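Side-chain contacts in beta subunit of photoactivated adenylyl cyclase (Beggiatoa sp. PS, PDB 5M2A), which probably converts ATP to cyclic AMP in response to blue light sensed by its flavin-binding BLUF domain: residues R281-A284 / L285-L289; S209-K212 / E213-D216. All blocks are in the same frame, centred on the assembly; numbering follows the deposited sequence. Where two conformers were deposited one is given.

Contact 1 of 2, residues R281-A284 / L285-L289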
ATOM      1  N   ARG A 281      -1.167   1.909 -21.284  1.00 21.12           N
ATOM      2  CA  ARG A 281      -0.807   2.396 -22.612  1.00 22.61           C
ATOM      3  C   ARG A 281      -1.929   3.225 -23.234  1.00 24.92           C
ATOM      4  O   ARG A 281      -1.663   4.190 -23.969  1.00 25.15           O
ATOM      5  CB  ARG A 281      -0.431   1.213 -23.506  1.00 30.40           C
ATOM      6  CG  ARG A 281       0.920   0.613 -23.150  1.00 44.29           C
ATOM      7  CD  ARG A 281       2.042   1.466 -23.714  1.00 60.88           C
ATOM      8  NE  ARG A 281       2.508   0.937 -24.996  1.00 72.95           N
ATOM      9  CZ  ARG A 281       2.866   1.687 -26.034  1.00 74.31           C
ATOM     10  NH1 ARG A 281       3.281   1.109 -27.153  1.00 75.27           N
ATOM     11  NH2 ARG A 281       2.794   3.009 -25.959  1.00 75.20           N
ATOM     12  N   LEU A 282      -3.184   2.848 -22.989  1.00 20.29           N
ATOM     13  CA  LEU A 282      -4.298   3.643 -23.500  1.00 19.38           C
ATOM     14  C   LEU A 282      -4.409   4.959 -22.753  1.00 20.45           C
ATOM     15  O   LEU A 282      -4.790   5.981 -23.330  1.00 22.53           O
ATOM     16  CB  LEU A 282      -5.605   2.862 -23.411  1.00 22.11           C
ATOM     17  CG  LEU A 282      -5.702   1.704 -24.408  1.00 26.31           C
ATOM     18  CD1 LEU A 282      -7.097   1.112 -24.405  1.00 31.84           C
ATOM     19  CD2 LEU A 282      -5.312   2.144 -25.812  1.00 33.30           C
ATOM     20  N   GLU A 283      -4.102   4.944 -21.462  1.00 20.86           N
ATOM     21  CA  GLU A 283      -4.028   6.189 -20.715  0.50 19.33           C
ATOM     22  C   GLU A 283      -3.029   7.149 -21.364  1.00 22.05           C
ATOM     23  O   GLU A 283      -3.310   8.342 -21.514  1.00 24.93           O
ATOM     24  CB  GLU A 283      -3.656   5.886 -19.263  0.50 21.22           C
ATOM     25  CG  GLU A 283      -3.938   7.019 -18.313  0.50 22.00           C
ATOM     26  CD  GLU A 283      -3.064   8.195 -18.603  0.50 27.26           C
ATOM     27  OE1 GLU A 283      -1.828   8.012 -18.665  0.50 26.77           O
ATOM     28  OE2 GLU A 283      -3.610   9.289 -18.836  0.50 34.59           O
ATOM     29  N   ALA A 284      -1.862   6.638 -21.757  1.00 19.90           N
ATOM     30  CA  ALA A 284      -0.864   7.495 -22.391  1.00 26.09           C
ATOM     31  C   ALA A 284      -1.319   7.938 -23.775  1.00 30.27           C
ATOM     32  O   ALA A 284      -0.987   9.045 -24.229  1.00 26.16           O
ATOM     33  CB  ALA A 284       0.474   6.764 -22.476  1.00 25.79           C
ATOM     34  N   LEU A 285      -2.080   7.085 -24.462  1.00 22.40           N
ATOM     35  CA  LEU A 285      -2.486   7.388 -25.828  1.00 24.27           C
ATOM     36  C   LEU A 285      -3.472   8.549 -25.909  1.00 19.59           C
ATOM     37  O   LEU A 285      -3.533   9.210 -26.953  1.00 26.86           O
ATOM     38  CB  LEU A 285      -3.097   6.139 -26.467  1.00 24.72           C
ATOM     39  CG  LEU A 285      -3.643   6.222 -27.893  1.00 31.68           C
ATOM     40  CD1 LEU A 285      -2.516   6.428 -28.891  1.00 30.02           C
ATOM     41  CD2 LEU A 285      -4.417   4.956 -28.195  1.00 29.32           C
ATOM     42  N   THR A 286      -4.247   8.810 -24.846  1.00 21.36           N
ATOM     43  CA  THR A 286      -5.178   9.939 -24.877  1.00 22.56           C
ATOM     44  C   THR A 286      -4.480  11.261 -25.181  1.00 26.74           C
ATOM     45  O   THR A 286      -5.133  12.184 -25.673  1.00 28.51           O
ATOM     46  CB  THR A 286      -5.941  10.079 -23.559  1.00 28.43           C
ATOM     47  OG1 THR A 286      -5.027  10.356 -22.483  1.00 28.16           O
ATOM     48  CG2 THR A 286      -6.747   8.814 -23.260  1.00 20.75           C
ATOM     49  N   ARG A 287      -3.176  11.364 -24.908  1.00 23.85           N
ATOM     50  CA  ARG A 287      -2.429  12.577 -25.257  1.00 25.66           C
ATOM     51  C   ARG A 287      -2.472  12.866 -26.751  1.00 33.47           C
ATOM     52  O   ARG A 287      -2.349  14.028 -27.162  1.00 31.13           O
ATOM     53  CB  ARG A 287      -0.971  12.449 -24.816  1.00 32.00           C
ATOM     54  CG  ARG A 287      -0.694  12.917 -23.409  1.00 36.55           C
ATOM     55  CD  ARG A 287      -1.375  12.043 -22.386  1.00 34.95           C
ATOM     56  NE  ARG A 287      -1.030  12.468 -21.039  1.00 41.17           N
ATOM     57  CZ  ARG A 287      -1.500  11.902 -19.937  1.00 41.75           C
ATOM     58  NH1 ARG A 287      -2.342  10.880 -20.024  1.00 42.65           N
ATOM     59  NH2 ARG A 287      -1.131  12.360 -18.750  1.00 34.23           N
ATOM     60  N   GLN A 288      -2.609  11.829 -27.573  1.00 32.03           N
ATOM     61  CA  GLN A 288      -2.625  11.960 -29.022  1.00 37.45           C
ATOM     62  C   GLN A 288      -4.031  11.917 -29.598  1.00 38.43           C
ATOM     63  O   GLN A 288      -4.188  11.952 -30.822  1.00 38.78           O
ATOM     64  CB  GLN A 288      -1.785  10.850 -29.663  1.00 42.67           C
ATOM     65  CG  GLN A 288      -0.512  10.511 -28.915  1.00 54.56           C
ATOM     66  CD  GLN A 288       0.146   9.250 -29.445  1.00 70.13           C
ATOM     67  OE1 GLN A 288       0.000   8.906 -30.622  1.00 74.78           O
ATOM     68  NE2 GLN A 288       0.867   8.549 -28.577  1.00 72.71           N
ATOM     69  N   LEU A 289      -5.054  11.847 -28.749  1.00 29.76           N
ATOM     70  CA  LEU A 289      -6.428  11.681 -29.175  1.00 26.18           C
ATOM     71  C   LEU A 289      -7.265  12.903 -28.816  1.00 28.24           C
ATOM     72  O   LEU A 289      -6.982  13.597 -27.833  1.00 27.47           O
ATOM     73  CB  LEU A 289      -7.057  10.444 -28.521  1.00 24.30           C
ATOM     74  CG  LEU A 289      -6.354   9.118 -28.778  1.00 27.62           C
ATOM     75  CD1 LEU A 289      -6.987   8.029 -27.931  1.00 30.50           C
ATOM     76  CD2 LEU A 289      -6.431   8.772 -30.253  1.00 28.83           C
TER

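Contact 2 of 2, residues S209-K212 / E213-D216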
ATOM      1  N   SER A 209      -9.538  -1.033 -10.178  1.00 14.01           N
ATOM      2  CA  SER A 209     -10.206  -2.050 -10.969  1.00 19.03           C
ATOM      3  C   SER A 209     -11.704  -2.012 -10.706  1.00 21.74           C
ATOM      4  O   SER A 209     -12.174  -1.514  -9.676  1.00 18.66           O
ATOM      5  CB  SER A 209      -9.670  -3.454 -10.665  1.00 18.61           C
ATOM      6  OG  SER A 209      -9.919  -3.791  -9.320  1.00 20.83           O
ATOM      7  N   PHE A 210     -12.439  -2.544 -11.678  1.00 16.75           N
ATOM      8  CA  PHE A 210     -13.876  -2.746 -11.611  1.00 15.88           C
ATOM      9  C   PHE A 210     -14.163  -4.182 -12.038  1.00 18.50           C
ATOM     10  O   PHE A 210     -13.342  -4.826 -12.694  1.00 18.84           O
ATOM     11  CB  PHE A 210     -14.615  -1.762 -12.536  1.00 17.26           C
ATOM     12  CG  PHE A 210     -14.498  -0.307 -12.125  1.00 14.59           C
ATOM     13  CD1 PHE A 210     -13.400   0.451 -12.496  1.00 18.54           C
ATOM     14  CD2 PHE A 210     -15.527   0.300 -11.424  1.00 13.65           C
ATOM     15  CE1 PHE A 210     -13.318   1.794 -12.125  1.00 18.88           C
ATOM     16  CE2 PHE A 210     -15.465   1.642 -11.072  1.00 17.55           C
ATOM     17  CZ  PHE A 210     -14.367   2.391 -11.424  1.00 16.93           C
ATOM     18  N   THR A 211     -15.336  -4.688 -11.671  1.00 16.70           N
ATOM     19  CA  THR A 211     -15.700  -6.018 -12.134  1.00 20.33           C
ATOM     20  C   THR A 211     -16.255  -5.965 -13.551  1.00 20.81           C
ATOM     21  O   THR A 211     -16.554  -4.903 -14.091  1.00 20.94           O
ATOM     22  CB  THR A 211     -16.739  -6.647 -11.214  1.00 23.63           C
ATOM     23  OG1 THR A 211     -17.964  -5.927 -11.362  1.00 22.21           O
ATOM     24  CG2 THR A 211     -16.284  -6.576  -9.780  1.00 25.76           C
ATOM     25  N   LYS A 212     -16.462  -7.147 -14.144  1.00 24.04           N
ATOM     26  CA  LYS A 212     -17.023  -7.147 -15.488  1.00 20.83           C
ATOM     27  C   LYS A 212     -18.469  -6.672 -15.498  1.00 19.50           C
ATOM     28  O   LYS A 212     -18.971  -6.276 -16.552  1.00 26.98           O
ATOM     29  CB  LYS A 212     -16.912  -8.539 -16.122  1.00 26.96           C
ATOM     30  CG  LYS A 212     -17.840  -9.589 -15.559  1.00 29.79           C
ATOM     31  CD  LYS A 212     -17.671 -10.892 -16.353  1.00 31.43           C
ATOM     32  CE  LYS A 212     -18.557 -12.000 -15.805  1.00 42.79           C
ATOM     33  NZ  LYS A 212     -18.402 -13.264 -16.587  1.00 47.37           N
ATOM     34  N   GLU A 213     -19.137  -6.677 -14.352  1.00 20.96           N
ATOM     35  CA  GLU A 213     -20.489  -6.148 -14.257  1.00 22.11           C
ATOM     36  C   GLU A 213     -20.516  -4.630 -14.099  1.00 23.29           C
ATOM     37  O   GLU A 213     -21.604  -4.056 -14.022  1.00 23.88           O
ATOM     38  CB  GLU A 213     -21.231  -6.797 -13.086  1.00 32.26           C
ATOM     39  CG  GLU A 213     -21.610  -8.262 -13.313  1.00 38.48           C
ATOM     40  CD  GLU A 213     -20.434  -9.206 -13.123  1.00 47.06           C
ATOM     41  OE1 GLU A 213     -19.430  -8.785 -12.506  1.00 45.32           O
ATOM     42  OE2 GLU A 213     -20.514 -10.371 -13.589  1.00 47.42           O
ATOM     43  N   GLN A 214     -19.355  -3.977 -14.066  1.00 20.34           N
ATOM     44  CA  GLN A 214     -19.237  -2.553 -13.761  1.00 21.97           C
ATOM     45  C   GLN A 214     -18.702  -1.744 -14.941  1.00 21.84           C
ATOM     46  O   GLN A 214     -18.098  -0.684 -14.751  1.00 21.85           O
ATOM     47  CB  GLN A 214     -18.356  -2.354 -12.526  1.00 18.31           C
ATOM     48  CG  GLN A 214     -19.066  -2.735 -11.229  1.00 18.91           C
ATOM     49  CD  GLN A 214     -18.156  -2.743 -10.014  1.00 21.14           C
ATOM     50  OE1 GLN A 214     -16.942  -2.870 -10.126  1.00 21.51           O
ATOM     51  NE2 GLN A 214     -18.755  -2.626  -8.834  1.00 27.78           N
ATOM     52  N   GLY A 215     -18.951  -2.205 -16.169  1.00 20.81           N
ATOM     53  CA  GLY A 215     -18.461  -1.470 -17.333  1.00 20.00           C
ATOM     54  C   GLY A 215     -19.014  -0.059 -17.404  1.00 20.56           C
ATOM     55  O   GLY A 215     -18.275   0.908 -17.611  1.00 20.12           O
ATOM     56  N   ASP A 216     -20.327   0.084 -17.222  1.00 20.20           N
ATOM     57  CA  ASP A 216     -20.903   1.420 -17.273  1.00 18.35           C
ATOM     58  C   ASP A 216     -20.423   2.261 -16.098  1.00 18.80           C
ATOM     59  O   ASP A 216     -20.141   3.450 -16.258  1.00 19.01           O
ATOM     60  CB  ASP A 216     -22.430   1.338 -17.315  1.00 21.24           C
ATOM     61  CG  ASP A 216     -22.937   0.586 -18.539  1.00 29.26           C
ATOM     62  OD1 ASP A 216     -22.667   1.042 -19.671  1.00 22.78           O
ATOM     63  OD2 ASP A 216     -23.598  -0.461 -18.375  1.00 29.24           O
TER

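Contact 1 of 2, residues R281-A284 / L285-L289
Leu282 and Leu285 meet near the C-terminal end of helix 274-285, in the cyclase catalytic domain, where the chain runs out into a 3-10 turn at 286-288. On the packed side their side chains lie alongside each other and point the same way, the CD2 methyls 3.8 Å apart, and both rest on Val326 of strand 324-329. Thr286 is buried next to them; with chi1 at 63°, its OG1 is turned back to donate to Glu283 O at 2.8 Å, while CG2 sits 3.4 Å from Leu282 O. Glu283 O also receives weak bonds from Thr286 N and Arg287 NH1, so three donors gather at this carbonyl as the helical pattern ends. The looser side is that of Ala284, which is exposed and whose CB merely approaches the backbone at Leu285 N. A third, polar edge is firmly bonded: Arg287 bends at chi2 (66°) and brings its guanidinium back over the turn, close to the bound magnesium ion, with NH2 in a salt bridge to the metal-site residue Asp160. Its NH1 forms another with the buried Glu283, the carboxylate and guanidinium planes 85° apart and Glu283 OE2 at the guanidinium edge, near its plane.

Contact 2 of 2, residues S209-K212 / E213-D216
Thr211 and Gln214 close a type I beta turn, with Lys212 and Glu213 at its corners and Gln214 N donating to Thr211 O at 3.0 Å. The same two residues are joined a second time, in the reverse sense: Thr211 N donates to the side-chain oxygen OE1 of Gln214 at 2.9 Å, in a nearly straight bond (168°). Gln214 is the N-cap of helix 215-235, and its chain, extended beyond CG, reaches back along the turn to the end of the strand. On the way Gln214 CG passes 3.4 Å from Thr211 OG1. Gln214 OE1 also comes to the edge of the Phe210 ring, near its plane and 3.7 Å from Phe210 CD2, with amide and ring 75° apart. Replacing Gln214 with an alanine would probably leave Thr211 N without this acceptor and open a gap beside the Phe210 ring. Thr211 OG1 adds a weak bond from Glu213 N at 3.3 Å, of the ST-turn kind. On the exposed face Glu213 folds back at chi2 (78°), laying OE2 beside the aliphatic part of Lys212, 3.4 Å from CE, while Lys212 NZ pairs with Glu153. The turn thus carries strand 205-211 directly into helix 215-235: Phe210 packs under the helix on Ala218 and Thr221 and against Ile155 and Phe157 of the neighbouring antiparallel strand 150-161, and Asp216, in the first turn of the helix, bonds to Gln304, Ala305 and Trp307.

Both contacts are local ones at helix ends in the cyclase catalytic domain, and their centres lie 21 Å apart without touching. Contact 2 marks the start of a helix just after a strand, contact 1 the finish of another helix before strand 293-296. Each is partly buried: Phe210 lies inside in one, Leu282, Glu283 and Thr286 in the other, while Lys212, Glu213 and Ala284 are exposed. The chemistry differs: at 209-216 a neutral side-chain amide accepts a bond from the strand's backbone, whereas at 281-289 a main-chain carbonyl collects donors and an arginine reaches toward the metal site. Strand 150-161 relates the two, lying beside Phe210 in contact 2 and supplying Asp160 to Arg287 in contact 1.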